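Local coordinates for putative endonuclease/exonuclease/phosphatase family protein (Bacteroides thetaiotaomicron, PDB 3MPR) that probably acts as a metal-dependent nuclease of the endonuclease/exonuclease/phosphatase family, possibly cutting or trimming nucleic acids, at residues K239-L244 with F281-E286. Numbering follows the deposited sequence.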
loop_
_atom_site.group_PDB
_atom_site.type_symbol
_atom_site.label_atom_id
_atom_site.label_comp_id
_atom_site.label_asym_id
_atom_site.label_seq_id
_atom_site.Cartn_x
_atom_site.Cartn_y
_atom_site.Cartn_z
ATOM N N LYS A 239 15.561 -1.630 -0.443
ATOM C CA LYS A 239 15.063 -0.789 0.636
ATOM C C LYS A 239 13.869 -1.435 1.337
ATOM O O LYS A 239 13.804 -1.475 2.569
ATOM C CB LYS A 239 14.653 0.582 0.095
ATOM C CG LYS A 239 15.766 1.327 -0.638
ATOM C CD LYS A 239 16.704 2.041 0.328
ATOM C CE LYS A 239 15.991 3.191 1.038
ATOM N NZ LYS A 239 16.906 3.927 1.943
ATOM N N ARG A 240 12.921 -1.955 0.565
ATOM C CA ARG A 240 11.664 -2.373 1.189
ATOM C C ARG A 240 10.946 -3.423 0.362
ATOM O O ARG A 240 10.992 -3.398 -0.860
ATOM C CB ARG A 240 10.764 -1.149 1.429
ATOM C CG ARG A 240 9.502 -1.410 2.263
ATOM C CD ARG A 240 9.001 -0.112 2.936
ATOM N NE ARG A 240 8.599 0.898 1.956
ATOM C CZ ARG A 240 8.102 2.094 2.260
ATOM N NH1 ARG A 240 7.944 2.460 3.536
ATOM N NH2 ARG A 240 7.770 2.938 1.281
ATOM N N TYR A 241 10.303 -4.353 1.061
ATOM C CA TYR A 241 9.549 -5.429 0.448
ATOM C C TYR A 241 8.162 -5.380 1.073
ATOM O O TYR A 241 8.021 -5.233 2.294
ATOM C CB TYR A 241 10.235 -6.765 0.757
ATOM C CG TYR A 241 9.436 -8.029 0.460
ATOM C CD1 TYR A 241 8.424 -8.456 1.326
ATOM C CD2 TYR A 241 9.717 -8.813 -0.659
ATOM C CE1 TYR A 241 7.710 -9.615 1.080
ATOM C CE2 TYR A 241 9.010 -9.995 -0.915
ATOM C CZ TYR A 241 8.012 -10.387 -0.045
ATOM O OH TYR A 241 7.293 -11.540 -0.283
ATOM N N GLY A 242 7.136 -5.488 0.242
ATOM C CA GLY A 242 5.776 -5.557 0.739
ATOM C C GLY A 242 4.936 -6.539 -0.058
ATOM O O GLY A 242 5.082 -6.662 -1.269
ATOM N N VAL A 243 4.077 -7.268 0.641
ATOM C CA VAL A 243 3.001 -8.010 0.003
ATOM C C VAL A 243 1.718 -7.214 0.206
ATOM O O VAL A 243 1.340 -6.896 1.340
ATOM C CB VAL A 243 2.858 -9.408 0.629
ATOM C CG1 VAL A 243 1.662 -10.123 0.067
ATOM C CG2 VAL A 243 4.126 -10.224 0.392
ATOM N N LEU A 244 1.042 -6.883 -0.889
ATOM C CA LEU A 244 -0.130 -6.018 -0.814
ATOM C C LEU A 244 -1.402 -6.867 -0.758
ATOM O O LEU A 244 -1.755 -7.552 -1.717
ATOM C CB LEU A 244 -0.144 -5.055 -2.008
ATOM C CG LEU A 244 1.232 -4.377 -2.212
ATOM C CD1 LEU A 244 1.232 -3.421 -3.401
ATOM C CD2 LEU A 244 1.680 -3.649 -0.946
ATOM N N PHE A 281 -1.099 -12.360 -4.371
ATOM C CA PHE A 281 -0.888 -10.973 -3.968
ATOM C C PHE A 281 0.297 -10.417 -4.740
ATOM O O PHE A 281 1.254 -11.136 -4.973
ATOM C CB PHE A 281 -0.583 -10.888 -2.478
ATOM C CG PHE A 281 -1.719 -11.340 -1.606
ATOM C CD1 PHE A 281 -2.966 -10.757 -1.724
ATOM C CD2 PHE A 281 -1.537 -12.339 -0.668
ATOM C CE1 PHE A 281 -4.015 -11.165 -0.930
ATOM C CE2 PHE A 281 -2.591 -12.754 0.130
ATOM C CZ PHE A 281 -3.827 -12.165 -0.008
ATOM N N PRO A 282 0.250 -9.123 -5.111
ATOM C CA PRO A 282 1.443 -8.521 -5.720
ATOM C C PRO A 282 2.587 -8.421 -4.720
ATOM O O PRO A 282 2.369 -8.204 -3.534
ATOM C CB PRO A 282 0.978 -7.116 -6.112
ATOM C CG PRO A 282 -0.192 -6.835 -5.265
ATOM C CD PRO A 282 -0.857 -8.158 -4.970
ATOM N N VAL A 283 3.809 -8.591 -5.210
ATOM C CA VAL A 283 4.980 -8.343 -4.401
ATOM C C VAL A 283 5.574 -7.022 -4.884
ATOM O O VAL A 283 5.858 -6.869 -6.066
ATOM C CB VAL A 283 6.034 -9.456 -4.577
ATOM C CG1 VAL A 283 7.345 -9.062 -3.901
ATOM C CG2 VAL A 283 5.514 -10.799 -4.032
ATOM N N LYS A 284 5.739 -6.066 -3.976
ATOM C CA LYS A 284 6.249 -4.751 -4.352
ATOM C C LYS A 284 7.594 -4.517 -3.673
ATOM O O LYS A 284 7.712 -4.654 -2.454
ATOM C CB LYS A 284 5.251 -3.650 -3.960
ATOM C CG LYS A 284 5.823 -2.251 -4.070
ATOM C CD LYS A 284 4.849 -1.185 -3.598
ATOM C CE LYS A 284 5.581 0.127 -3.295
ATOM N NZ LYS A 284 4.628 1.284 -3.097
ATOM N N VAL A 285 8.602 -4.154 -4.458
ATOM C CA VAL A 285 9.948 -3.940 -3.915
ATOM C C VAL A 285 10.506 -2.579 -4.343
ATOM O O VAL A 285 10.380 -2.185 -5.503
ATOM C CB VAL A 285 10.911 -5.066 -4.355
ATOM C CG1 VAL A 285 12.379 -4.701 -4.007
ATOM C CG2 VAL A 285 10.493 -6.403 -3.703
ATOM N N GLU A 286 11.090 -1.858 -3.393
ATOM C CA GLU A 286 11.657 -0.552 -3.663
ATOM C C GLU A 286 13.166 -0.702 -3.634
ATOM O O GLU A 286 13.728 -1.213 -2.666
ATOM C CB GLU A 286 11.162 0.483 -2.642
ATOM C CG GLU A 286 9.665 0.810 -2.832
ATOM C CD GLU A 286 8.962 1.182 -1.532
ATOM O OE1 GLU A 286 8.841 2.386 -1.248
ATOM O OE2 GLU A 286 8.521 0.271 -0.803
#
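R240 and E286 run alongside one another across two antiparallel strands, 237-243 and 283-289, in one of the two large sheets of this DNase I-like fold. NE and NH2 of R240 each take one carboxylate oxygen: OE2 of E286 lies nearly in the guanidinium plane, 2.8 Å from R240 NE, although NE itself sits 30° out of the carboxylate plane, on its syn side, while NH2 of R240 reaches the syn lone pair of OE1 of E286, also at 2.8 Å. The two planes are turned 37° apart, and a bend at chi3 (63°) in R240 brings NE and NH2 round to the acid. D43 and Y41 of the second subunit also hold this guanidinium, by a salt bridge and a cation-pi contact. With R240 cut back to an alanine, E286 would probably lose its charged mate, and D43 of the second subunit this salt bridge. On the opposite face of the sheet from R240, the Y241 ring slants across V283 (Y241 CE2 to V283 CG1 3.5 Å), and V283 and V285 pack on I230 of strand 228-232 in the second sheet. Past the strand, L244 CB packs crosswise on P282 CG at 3.7 Å. A classic beta bulge sets both K239 and R240 opposite E286: its carbonyl O takes K239 N at 2.9 Å and, weakly, R240 N at 3.4 Å.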